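Local atomic coordinates of tyrosine recombinase XerH (Helicobacter pylori, PDB entry 5JK0), a protein that cuts and rejoins DNA as a site-specific tyrosine recombinase that recombines difH sites and takes part in chromosome segregation. Residues P5-K10 against S101-D106; T174-E179 against A309-H314; A195-R200 against C277-S282. All blocks are in the same frame, centred on the assembly; numbering follows the deposited sequence.

Interaction 1: P5-K10 against S101-D106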
loop_
_atom_site.group_PDB
_atom_site.type_symbol
_atom_site.label_atom_id
_atom_site.label_comp_id
_atom_site.label_asym_id
_atom_site.label_seq_id
_atom_site.Cartn_x
_atom_site.Cartn_y
_atom_site.Cartn_z
ATOM N N PRO D 5 -32.699 3.443 -24.928
ATOM C CA PRO D 5 -32.470 1.998 -24.833
ATOM C C PRO D 5 -31.002 1.664 -25.080
ATOM O O PRO D 5 -30.314 2.423 -25.764
ATOM C CB PRO D 5 -33.364 1.424 -25.937
ATOM C CG PRO D 5 -34.418 2.458 -26.145
ATOM C CD PRO D 5 -33.739 3.774 -25.917
ATOM N N LEU D 6 -30.528 0.553 -24.524
ATOM C CA LEU D 6 -29.132 0.160 -24.680
ATOM C C LEU D 6 -28.784 -0.087 -26.144
ATOM O O LEU D 6 -27.791 0.431 -26.655
ATOM C CB LEU D 6 -28.828 -1.092 -23.859
ATOM C CG LEU D 6 -27.374 -1.572 -23.919
ATOM C CD1 LEU D 6 -26.454 -0.579 -23.225
ATOM C CD2 LEU D 6 -27.226 -2.960 -23.315
ATOM N N GLU D 7 -29.615 -0.879 -26.815
ATOM C CA GLU D 7 -29.366 -1.257 -28.199
ATOM C C GLU D 7 -30.510 -0.817 -29.105
ATOM O O GLU D 7 -31.582 -1.419 -29.100
ATOM C CB GLU D 7 -29.156 -2.768 -28.302
ATOM C CG GLU D 7 -28.024 -3.288 -27.428
ATOM C CD GLU D 7 -27.935 -4.802 -27.422
ATOM O OE1 GLU D 7 -26.987 -5.345 -28.031
ATOM O OE2 GLU D 7 -28.810 -5.447 -26.806
ATOM N N GLU D 8 -30.273 0.236 -29.881
ATOM C CA GLU D 8 -31.291 0.777 -30.776
ATOM C C GLU D 8 -31.019 0.420 -32.233
ATOM O O GLU D 8 -31.907 0.520 -33.080
ATOM C CB GLU D 8 -31.382 2.298 -30.624
ATOM C CG GLU D 8 -31.949 2.760 -29.293
ATOM C CD GLU D 8 -32.006 4.272 -29.178
ATOM O OE1 GLU D 8 -33.123 4.819 -29.062
ATOM O OE2 GLU D 8 -30.934 4.913 -29.203
ATOM N N LEU D 9 -29.789 0.005 -32.520
ATOM C CA LEU D 9 -29.391 -0.321 -33.885
ATOM C C LEU D 9 -29.082 -1.808 -34.039
ATOM O O LEU D 9 -28.948 -2.529 -33.051
ATOM C CB LEU D 9 -28.174 0.510 -34.296
ATOM C CG LEU D 9 -28.295 2.026 -34.126
ATOM C CD1 LEU D 9 -26.982 2.711 -34.474
ATOM C CD2 LEU D 9 -29.433 2.572 -34.975
ATOM N N LYS D 10 -28.969 -2.259 -35.284
ATOM C CA LYS D 10 -28.623 -3.647 -35.564
ATOM C C LYS D 10 -27.113 -3.849 -35.492
ATOM O O LYS D 10 -26.635 -4.954 -35.235
ATOM C CB LYS D 10 -29.148 -4.068 -36.937
ATOM N N SER D 101 -23.371 -8.174 -29.872
ATOM C CA SER D 101 -24.127 -7.328 -28.953
ATOM C C SER D 101 -23.226 -6.506 -28.036
ATOM O O SER D 101 -22.096 -6.898 -27.744
ATOM C CB SER D 101 -25.077 -8.185 -28.113
ATOM O OG SER D 101 -25.730 -7.405 -27.127
ATOM N N LEU D 102 -23.739 -5.365 -27.583
ATOM C CA LEU D 102 -23.026 -4.530 -26.619
ATOM C C LEU D 102 -22.886 -5.247 -25.283
ATOM O O LEU D 102 -21.973 -4.965 -24.508
ATOM C CB LEU D 102 -23.744 -3.192 -26.416
ATOM C CG LEU D 102 -23.631 -2.146 -27.527
ATOM C CD1 LEU D 102 -24.388 -0.884 -27.143
ATOM C CD2 LEU D 102 -22.171 -1.828 -27.819
ATOM N N LYS D 103 -23.799 -6.177 -25.021
ATOM C CA LYS D 103 -23.791 -6.936 -23.775
ATOM C C LYS D 103 -22.608 -7.902 -23.704
ATOM O O LYS D 103 -22.298 -8.434 -22.638
ATOM C CB LYS D 103 -25.106 -7.701 -23.610
ATOM C CG LYS D 103 -26.327 -6.806 -23.462
ATOM C CD LYS D 103 -27.601 -7.624 -23.305
ATOM C CE LYS D 103 -28.819 -6.728 -23.144
ATOM N NZ LYS D 103 -30.081 -7.512 -23.038
ATOM N N ASN D 104 -21.951 -8.123 -24.840
ATOM C CA ASN D 104 -20.771 -8.979 -24.884
ATOM C C ASN D 104 -19.548 -8.288 -24.289
ATOM O O ASN D 104 -18.549 -8.936 -23.972
ATOM C CB ASN D 104 -20.475 -9.415 -26.320
ATOM C CG ASN D 104 -21.552 -10.318 -26.889
ATOM O OD1 ASN D 104 -22.057 -10.088 -27.988
ATOM N ND2 ASN D 104 -21.910 -11.353 -26.140
ATOM N N ILE D 105 -19.633 -6.971 -24.140
ATOM C CA ILE D 105 -18.553 -6.200 -23.539
ATOM C C ILE D 105 -18.510 -6.413 -22.029
ATOM O O ILE D 105 -19.458 -6.074 -21.322
ATOM C CB ILE D 105 -18.699 -4.694 -23.832
ATOM C CG1 ILE D 105 -18.689 -4.437 -25.340
ATOM C CG2 ILE D 105 -17.592 -3.908 -23.145
ATOM C CD1 ILE D 105 -18.789 -2.971 -25.711
ATOM N N ASP D 106 -17.411 -6.979 -21.539
ATOM C CA ASP D 106 -17.250 -7.195 -20.105
ATOM C C ASP D 106 -15.882 -6.732 -19.613
ATOM O O ASP D 106 -15.117 -6.117 -20.355
ATOM C CB ASP D 106 -17.466 -8.671 -19.751
ATOM C CG ASP D 106 -16.641 -9.616 -20.613
ATOM O OD1 ASP D 106 -15.597 -9.192 -21.153
ATOM O OD2 ASP D 106 -17.040 -10.791 -20.744
#

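Interaction 2: T174-E179 against A309-H314. With nucleotides of chain G; nucleotides of chain H.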
loop_
_atom_site.group_PDB
_atom_site.type_symbol
_atom_site.label_atom_id
_atom_site.label_comp_id
_atom_site.label_asym_id
_atom_site.label_seq_id
_atom_site.Cartn_x
_atom_site.Cartn_y
_atom_site.Cartn_z
ATOM N N THR D 174 11.832 17.342 -9.829
ATOM C CA THR D 174 12.914 17.985 -10.571
ATOM C C THR D 174 12.920 19.491 -10.328
ATOM O O THR D 174 11.877 20.142 -10.400
ATOM C CB THR D 174 12.800 17.713 -12.084
ATOM O OG1 THR D 174 12.774 16.299 -12.319
ATOM C CG2 THR D 174 13.978 18.324 -12.830
ATOM N N HIS D 175 14.098 20.038 -10.042
ATOM C CA HIS D 175 14.216 21.446 -9.684
ATOM C C HIS D 175 15.644 21.966 -9.816
ATOM O O HIS D 175 16.579 21.202 -10.058
ATOM C CB HIS D 175 13.732 21.666 -8.252
ATOM C CG HIS D 175 14.570 20.970 -7.225
ATOM N ND1 HIS D 175 14.400 19.641 -6.903
ATOM C CD2 HIS D 175 15.592 21.415 -6.457
ATOM C CE1 HIS D 175 15.277 19.299 -5.976
ATOM N NE2 HIS D 175 16.012 20.357 -5.689
ATOM N N LEU D 176 15.795 23.275 -9.648
ATOM C CA LEU D 176 17.105 23.911 -9.615
ATOM C C LEU D 176 17.371 24.458 -8.218
ATOM O O LEU D 176 16.492 25.076 -7.617
ATOM C CB LEU D 176 17.190 25.040 -10.645
ATOM C CG LEU D 176 16.836 24.715 -12.097
ATOM C CD1 LEU D 176 16.809 25.986 -12.934
ATOM C CD2 LEU D 176 17.818 23.715 -12.677
ATOM N N ASN D 177 18.571 24.233 -7.697
ATOM C CA ASN D 177 18.931 24.778 -6.392
ATOM C C ASN D 177 19.241 26.269 -6.491
ATOM O O ASN D 177 19.098 26.867 -7.558
ATOM C CB ASN D 177 20.118 24.017 -5.789
ATOM C CG ASN D 177 21.318 23.961 -6.717
ATOM O OD1 ASN D 177 21.697 24.957 -7.333
ATOM N ND2 ASN D 177 21.926 22.785 -6.819
ATOM N N ASN D 178 19.665 26.864 -5.382
ATOM C CA ASN D 178 19.921 28.300 -5.336
ATOM C C ASN D 178 21.027 28.724 -6.302
ATOM O O ASN D 178 20.927 29.767 -6.949
ATOM C CB ASN D 178 20.280 28.727 -3.912
ATOM C CG ASN D 178 19.986 30.193 -3.650
ATOM O OD1 ASN D 178 19.956 31.008 -4.572
ATOM N ND2 ASN D 178 19.765 30.535 -2.385
ATOM N N GLU D 179 22.073 27.910 -6.401
ATOM C CA GLU D 179 23.200 28.215 -7.279
ATOM C C GLU D 179 22.819 28.074 -8.751
ATOM O O GLU D 179 23.226 28.882 -9.586
ATOM C CB GLU D 179 24.389 27.309 -6.957
ATOM N N ALA D 309 8.469 25.485 -17.478
ATOM C CA ALA D 309 8.178 26.506 -16.480
ATOM C C ALA D 309 7.710 25.889 -15.166
ATOM O O ALA D 309 7.904 26.467 -14.099
ATOM C CB ALA D 309 7.131 27.475 -17.008
ATOM N N HIS D 310 7.092 24.715 -15.246
ATOM C CA HIS D 310 6.592 24.049 -14.050
ATOM C C HIS D 310 7.752 23.555 -13.189
ATOM O O HIS D 310 7.638 23.474 -11.966
ATOM C CB HIS D 310 5.670 22.886 -14.420
ATOM C CG HIS D 310 4.695 22.525 -13.342
ATOM N ND1 HIS D 310 3.496 23.184 -13.172
ATOM C CD2 HIS D 310 4.745 21.580 -12.375
ATOM C CE1 HIS D 310 2.848 22.658 -12.147
ATOM N NE2 HIS D 310 3.585 21.683 -11.646
ATOM N N MET D 311 8.868 23.227 -13.835
ATOM C CA MET D 311 10.080 22.838 -13.122
ATOM C C MET D 311 10.627 24.030 -12.341
ATOM O O MET D 311 11.182 23.873 -11.253
ATOM C CB MET D 311 11.132 22.302 -14.099
ATOM C CG MET D 311 12.358 21.680 -13.439
ATOM S SD MET D 311 13.677 22.859 -13.082
ATOM C CE MET D 311 14.118 23.392 -14.733
ATOM N N LEU D 312 10.462 25.222 -12.906
ATOM C CA LEU D 312 10.844 26.453 -12.227
ATOM C C LEU D 312 9.919 26.711 -11.044
ATOM O O LEU D 312 10.317 27.318 -10.052
ATOM C CB LEU D 312 10.809 27.638 -13.193
ATOM C CG LEU D 312 11.690 27.529 -14.440
ATOM C CD1 LEU D 312 11.556 28.777 -15.300
ATOM C CD2 LEU D 312 13.140 27.296 -14.049
ATOM N N ARG D 313 8.680 26.244 -11.163
ATOM C CA ARG D 313 7.698 26.376 -10.094
ATOM C C ARG D 313 8.082 25.496 -8.908
ATOM O O ARG D 313 7.945 25.903 -7.753
ATOM C CB ARG D 313 6.299 26.022 -10.609
ATOM C CG ARG D 313 5.215 25.938 -9.543
ATOM C CD ARG D 313 3.832 25.895 -10.188
ATOM N NE ARG D 313 2.785 25.466 -9.263
ATOM C CZ ARG D 313 2.021 26.291 -8.553
ATOM N NH1 ARG D 313 2.181 27.604 -8.654
ATOM N NH2 ARG D 313 1.092 25.801 -7.742
ATOM N N HIS D 314 8.571 24.295 -9.200
ATOM C CA HIS D 314 9.077 23.400 -8.164
ATOM C C HIS D 314 10.305 24.001 -7.490
ATOM O O HIS D 314 10.491 23.868 -6.281
ATOM C CB HIS D 314 9.424 22.026 -8.747
ATOM C CG HIS D 314 8.235 21.238 -9.202
ATOM N ND1 HIS D 314 7.193 20.909 -8.362
ATOM C CD2 HIS D 314 7.930 20.698 -10.406
ATOM C CE1 HIS D 314 6.295 20.209 -9.031
ATOM N NE2 HIS D 314 6.718 20.067 -10.274
ATOM P P DC G 23 5.401 22.569 -18.451
ATOM O OP1 DC G 23 6.592 22.911 -17.642
ATOM O OP2 DC G 23 4.995 23.463 -19.559
ATOM O "O5'" DC G 23 5.603 21.096 -19.041
ATOM C "C5'" DC G 23 5.825 20.005 -18.153
ATOM C "C4'" DC G 23 6.113 18.726 -18.920
ATOM O "O4'" DC G 23 4.916 18.297 -19.618
ATOM C "C3'" DC G 23 7.207 18.838 -19.980
ATOM O "O3'" DC G 23 7.998 17.656 -19.984
ATOM C "C2'" DC G 23 6.419 18.994 -21.279
ATOM C "C1'" DC G 23 5.186 18.148 -20.995
ATOM N N1 DC G 23 3.974 18.575 -21.753
ATOM C C2 DC G 23 3.435 17.734 -22.731
ATOM O O2 DC G 23 3.979 16.646 -22.958
ATOM N N3 DC G 23 2.328 18.136 -23.405
ATOM C C4 DC G 23 1.768 19.315 -23.128
ATOM N N4 DC G 23 0.680 19.668 -23.820
ATOM C C5 DC G 23 2.304 20.187 -22.137
ATOM C C6 DC G 23 3.396 19.780 -21.478
ATOM P P DA H 12 4.340 15.684 -12.180
ATOM O OP1 DA H 12 5.510 16.512 -12.552
ATOM O OP2 DA H 12 4.478 14.616 -11.165
ATOM O "O5'" DA H 12 3.157 16.649 -11.714
ATOM C "C5'" DA H 12 2.789 17.758 -12.522
ATOM C "C4'" DA H 12 1.584 18.473 -11.940
ATOM O "O4'" DA H 12 0.377 17.732 -12.262
ATOM C "C3'" DA H 12 1.605 18.637 -10.420
ATOM O "O3'" DA H 12 1.238 19.966 -10.068
ATOM C "C2'" DA H 12 0.579 17.610 -9.929
ATOM C "C1'" DA H 12 -0.393 17.541 -11.098
ATOM N N9 DA H 12 -1.076 16.254 -11.210
ATOM C C8 DA H 12 -0.545 15.017 -10.977
ATOM N N7 DA H 12 -1.395 14.032 -11.161
ATOM C C5 DA H 12 -2.565 14.668 -11.542
ATOM C C6 DA H 12 -3.843 14.181 -11.882
ATOM N N6 DA H 12 -4.158 12.881 -11.891
ATOM N N1 DA H 12 -4.788 15.083 -12.214
ATOM C C2 DA H 12 -4.469 16.383 -12.204
ATOM N N3 DA H 12 -3.305 16.960 -11.905
ATOM C C4 DA H 12 -2.386 16.038 -11.578
ATOM P P DT G 22 -1.089 25.041 -16.897
ATOM O OP1 DT G 22 -0.526 26.257 -16.270
ATOM O OP2 DT G 22 -1.924 25.159 -18.112
ATOM O "O5'" DT G 22 0.109 24.032 -17.223
ATOM C "C5'" DT G 22 0.991 23.624 -16.186
ATOM C "C4'" DT G 22 1.887 22.489 -16.648
ATOM O "O4'" DT G 22 1.074 21.392 -17.138
ATOM C "C3'" DT G 22 2.862 22.843 -17.776
ATOM O "O3'" DT G 22 4.172 22.402 -17.428
ATOM C "C2'" DT G 22 2.306 22.089 -18.986
ATOM C "C1'" DT G 22 1.628 20.898 -18.333
ATOM N N1 DT G 22 0.529 20.320 -19.155
ATOM C C2 DT G 22 0.599 19.004 -19.549
ATOM O O2 DT G 22 1.528 18.269 -19.260
ATOM N N3 DT G 22 -0.461 18.574 -20.302
ATOM C C4 DT G 22 -1.563 19.316 -20.690
ATOM O O4 DT G 22 -2.469 18.841 -21.367
ATOM C C5 DT G 22 -1.573 20.688 -20.243
ATOM C C7 DT G 22 -2.716 21.591 -20.602
ATOM C C6 DT G 22 -0.538 21.118 -19.509
#

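Interaction 3: A195-R200 against C277-S282. With nucleotides of chain H.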
loop_
_atom_site.group_PDB
_atom_site.type_symbol
_atom_site.label_atom_id
_atom_site.label_comp_id
_atom_site.label_asym_id
_atom_site.label_seq_id
_atom_site.Cartn_x
_atom_site.Cartn_y
_atom_site.Cartn_z
ATOM N N ALA D 195 14.749 41.606 -31.249
ATOM C CA ALA D 195 14.259 42.822 -30.605
ATOM C C ALA D 195 12.739 42.840 -30.481
ATOM O O ALA D 195 12.184 43.562 -29.652
ATOM C CB ALA D 195 14.737 44.047 -31.370
ATOM N N LYS D 196 12.071 42.042 -31.305
ATOM C CA LYS D 196 10.614 42.011 -31.324
ATOM C C LYS D 196 10.032 41.189 -30.177
ATOM O O LYS D 196 8.880 41.385 -29.790
ATOM C CB LYS D 196 10.115 41.459 -32.662
ATOM N N VAL D 197 10.824 40.268 -29.633
ATOM C CA VAL D 197 10.319 39.361 -28.605
ATOM C C VAL D 197 11.162 39.336 -27.330
ATOM O O VAL D 197 10.780 38.695 -26.351
ATOM C CB VAL D 197 10.221 37.912 -29.134
ATOM C CG1 VAL D 197 9.406 37.861 -30.419
ATOM C CG2 VAL D 197 11.608 37.329 -29.350
ATOM N N ARG D 198 12.298 40.025 -27.334
ATOM C CA ARG D 198 13.221 39.955 -26.203
ATOM C C ARG D 198 12.634 40.557 -24.928
ATOM O O ARG D 198 12.726 39.959 -23.856
ATOM C CB ARG D 198 14.541 40.651 -26.538
ATOM C CG ARG D 198 15.607 40.463 -25.471
ATOM C CD ARG D 198 16.969 40.931 -25.951
ATOM N NE ARG D 198 18.021 40.585 -25.000
ATOM C CZ ARG D 198 18.458 41.393 -24.040
ATOM N NH1 ARG D 198 19.417 40.991 -23.218
ATOM N NH2 ARG D 198 17.937 42.604 -23.903
ATOM N N ALA D 199 12.035 41.736 -25.049
ATOM C CA ALA D 199 11.446 42.415 -23.899
ATOM C C ALA D 199 10.295 41.609 -23.308
ATOM O O ALA D 199 10.200 41.441 -22.092
ATOM C CB ALA D 199 10.971 43.807 -24.294
ATOM N N ARG D 200 9.427 41.108 -24.180
ATOM C CA ARG D 200 8.252 40.352 -23.761
ATOM C C ARG D 200 8.622 39.032 -23.091
ATOM O O ARG D 200 8.107 38.703 -22.023
ATOM C CB ARG D 200 7.344 40.082 -24.962
ATOM C CG ARG D 200 6.100 39.273 -24.637
ATOM C CD ARG D 200 5.424 38.796 -25.909
ATOM N NE ARG D 200 6.286 37.893 -26.669
ATOM C CZ ARG D 200 6.035 37.483 -27.907
ATOM N NH1 ARG D 200 4.944 37.897 -28.537
ATOM N NH2 ARG D 200 6.878 36.661 -28.518
ATOM N N CYS D 277 1.073 38.980 -25.249
ATOM C CA CYS D 277 0.311 38.630 -26.439
ATOM C C CYS D 277 1.217 38.248 -27.604
ATOM O O CYS D 277 2.386 38.631 -27.648
ATOM C CB CYS D 277 -0.596 39.792 -26.850
ATOM S SG CYS D 277 0.288 41.297 -27.327
ATOM N N ASN D 278 0.668 37.488 -28.546
ATOM C CA ASN D 278 1.391 37.140 -29.761
ATOM C C ASN D 278 1.355 38.288 -30.764
ATOM O O ASN D 278 0.911 39.388 -30.439
ATOM C CB ASN D 278 0.820 35.861 -30.385
ATOM C CG ASN D 278 -0.689 35.914 -30.567
ATOM O OD1 ASN D 278 -1.271 36.981 -30.768
ATOM N ND2 ASN D 278 -1.331 34.753 -30.493
ATOM N N GLN D 279 1.816 38.028 -31.983
ATOM C CA GLN D 279 1.856 39.057 -33.015
ATOM C C GLN D 279 0.455 39.408 -33.505
ATOM O O GLN D 279 0.230 40.491 -34.047
ATOM C CB GLN D 279 2.726 38.603 -34.189
ATOM C CG GLN D 279 4.117 38.137 -33.786
ATOM C CD GLN D 279 4.914 39.214 -33.073
ATOM O OE1 GLN D 279 4.788 40.401 -33.377
ATOM N NE2 GLN D 279 5.739 38.803 -32.117
ATOM N N LYS D 280 -0.483 38.487 -33.307
ATOM C CA LYS D 280 -1.861 38.689 -33.740
ATOM C C LYS D 280 -2.691 39.401 -32.671
ATOM O O LYS D 280 -3.796 39.867 -32.945
ATOM C CB LYS D 280 -2.505 37.349 -34.103
ATOM N N GLY D 281 -2.158 39.481 -31.455
ATOM C CA GLY D 281 -2.813 40.212 -30.383
ATOM C C GLY D 281 -3.423 39.330 -29.308
ATOM O O GLY D 281 -3.697 39.788 -28.199
ATOM N N SER D 282 -3.639 38.062 -29.646
ATOM C CA SER D 282 -4.215 37.094 -28.717
ATOM C C SER D 282 -3.159 36.528 -27.768
ATOM O O SER D 282 -1.978 36.848 -27.886
ATOM C CB SER D 282 -4.896 35.968 -29.493
ATOM O OG SER D 282 -4.202 35.697 -30.697
ATOM P P DG H 4 5.009 35.197 -31.706
ATOM O OP1 DG H 4 3.585 35.489 -31.977
ATOM O OP2 DG H 4 5.813 36.151 -30.909
ATOM O "O5'" DG H 4 5.131 33.755 -31.016
ATOM C "C5'" DG H 4 3.968 32.965 -30.769
ATOM C "C4'" DG H 4 3.480 32.288 -32.041
ATOM O "O4'" DG H 4 4.598 31.701 -32.739
ATOM C "C3'" DG H 4 2.524 31.132 -31.822
ATOM O "O3'" DG H 4 1.195 31.615 -31.680
ATOM C "C2'" DG H 4 2.689 30.322 -33.107
ATOM C "C1'" DG H 4 4.146 30.600 -33.508
ATOM N N9 DG H 4 5.049 29.470 -33.288
ATOM C C8 DG H 4 6.215 29.474 -32.560
ATOM N N7 DG H 4 6.821 28.319 -32.541
ATOM C C5 DG H 4 6.007 27.493 -33.306
ATOM C C6 DG H 4 6.153 26.125 -33.640
ATOM O O6 DG H 4 7.060 25.348 -33.312
ATOM N N1 DG H 4 5.102 25.674 -34.436
ATOM C C2 DG H 4 4.046 26.446 -34.856
ATOM N N2 DG H 4 3.128 25.833 -35.618
ATOM N N3 DG H 4 3.898 27.730 -34.552
ATOM C C4 DG H 4 4.912 28.187 -33.775
ATOM P P DA H 3 11.363 35.951 -33.522
ATOM O OP1 DA H 3 11.230 37.421 -33.438
ATOM O OP2 DA H 3 12.109 35.218 -32.476
ATOM O "O5'" DA H 3 9.891 35.334 -33.638
ATOM C "C5'" DA H 3 8.995 35.825 -34.625
ATOM C "C4'" DA H 3 7.675 35.075 -34.585
ATOM O "O4'" DA H 3 7.819 33.789 -35.250
ATOM C "C3'" DA H 3 7.144 34.766 -33.179
ATOM O "O3'" DA H 3 5.746 35.018 -33.123
ATOM C "C2'" DA H 3 7.442 33.278 -33.024
ATOM C "C1'" DA H 3 7.226 32.800 -34.446
ATOM N N9 DA H 3 7.846 31.510 -34.732
ATOM C C8 DA H 3 9.055 31.057 -34.284
ATOM N N7 DA H 3 9.351 29.847 -34.696
ATOM C C5 DA H 3 8.258 29.480 -35.464
ATOM C C6 DA H 3 7.953 28.308 -36.185
ATOM N N6 DA H 3 8.766 27.249 -36.245
ATOM N N1 DA H 3 6.777 28.268 -36.846
ATOM C C2 DA H 3 5.966 29.330 -36.785
ATOM N N3 DA H 3 6.144 30.484 -36.141
ATOM C C4 DA H 3 7.320 30.493 -35.496
#

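Interaction 1: P5-K10 against S101-D106
One carboxylate oxygen carries the polar half of this contact: E7 OE1 accepts a short bond of 2.6 Å from S101 OG and a longer one of 3.3 Å from L102 N. Both donors come to the same face of the carboxylate, the hydroxyl on the syn side but 32° out of the plane and the amide from above it. A glutamate suits the place because its chain, extended beyond CG, spans the gap between the two loops. Its other oxygen, OE2, lies 4.5 Å from K103 NZ, too far for a salt bridge, though the opposite charges should still attract. The aliphatic part of K103 serves as apolar cover, its CG 4.0 Å from L6 CD2. On the buried side L102 CD1 packs against L6 O, a carbonyl that also accepts a bond from W19 NE1.

Further out, S101 OG is itself held, since it accepts from K103 N at 3.1 Å; N104 OD1 receives S101 N. Y152, N144 and I140 also touch L6. The serine bond to the backbone two residues on makes an ST turn, here opening the 3-10 turn 102-104 that leads into helix 107-117 of the SAM-like N-terminal domain, joined through E7 to the loop before helix 12-30.

Interaction 2: T174-E179 against A309-H314
With chi1 at -172°, M311 turns CG away from its own amide N and toward CG2 of T174, 3.8 Å off. M311 then bends at chi2 (-88°) and chi3, bringing its sulfur to H175 CA. This is the tyrosine recombinase catalytic domain: helix 309-324 carries H310 and R313, both predicted active-site residues, and the loop leading into helix 178-190 packs against M311, L312 and H314.

An unbranched, flexible methionine fits here, as its SD can rest 3.7 Å from H175 CA while also touching L176 CG. L176 crosses M311 at about a right angle and reaches past it to L312, the two leucines lying side by side and pointing the same way. No hydrogen bond joins the two segments directly; S315 OG, just further along the helix, accepts from L176 N and bonds to M311 O, so it links them indirectly, and E305 holds T174 OG1. H314 CB packs against T174 O, and its ring is fixed by ND1 bonding to the OH of Y345, the predicted nucleophile.

Residues 309-310 face DNA. H310 N donates to OP1 of DC23 of chain G at 3.0 Å, nearly straight at 163°. R313 takes no part in the packing against 174-179; G212 O and L334 O hold NH1 and NH2 of its guanidinium. On chain H, H310 NE2 makes a weak bond of 3.3 Å to O3' of DA12, which lies at the edge of the imidazole.

Interaction 3: A195-R200 against C277-S282
A phosphate-binding site of the catalytic domain is built where R200, near the start of helix 198-211, meets Q279 in the loop 277-282. R200 NH1 donates to C277 O at 2.8 Å, a bent bond (139°) that sets the guanidinium beside the loop. The same group turns its edge to the phosphate of DG4 of chain H: NH2 reaches OP2 at 2.7 Å, with the oxygen in the guanidinium plane, while NH1 adds a weak bond. The length of arginine and its several N-H groups let it serve both partners, and a bend at chi3 (63°) swings its end round to the DNA.

Q279 holds the phosphate through two groups. Its NE2 donates to OP2 at 2.9 Å, and its backbone N donates to OP1 at 3.1 Å, so both non-bridging oxygens are gripped. Because these bonds go to phosphate oxygens and not to bases, this part of the recombinase domain probably holds the strand without reading its sequence. V197 brings its CG1 to 3.6 Å from OP1 of DA3 of chain H, with a compact branched side chain that fits close to the sugar-phosphate backbone.

Within the loop, N278 ND2 donates to S282 OG at 3.0 Å, the acceptor lying in the amide plane, and ND2 also bonds a further phosphate of the DNA. W261 and L284 pack on R200.

Overall arrangement
Interaction 1 belongs to the N-terminal SAM-like domain, whereas interactions 2 and 3 share the tyrosine recombinase domain on the other side of the chain's centre. The centre of interaction 1 lies 51 Å from that of interaction 2 and 53 Å from that of interaction 3, and its nearest atom is about 17 Å from the DNA. The other two both touch DNA, with centres 25 Å apart and nearest atoms about 12 Å apart. Residues 195-200 and 277-282 fall between the two segments of interaction 2 in sequence. Interaction 2 holds predicted catalytic residues H310 and R313; interaction 3, away from those sites, grips chain H eight nucleotides from DA12.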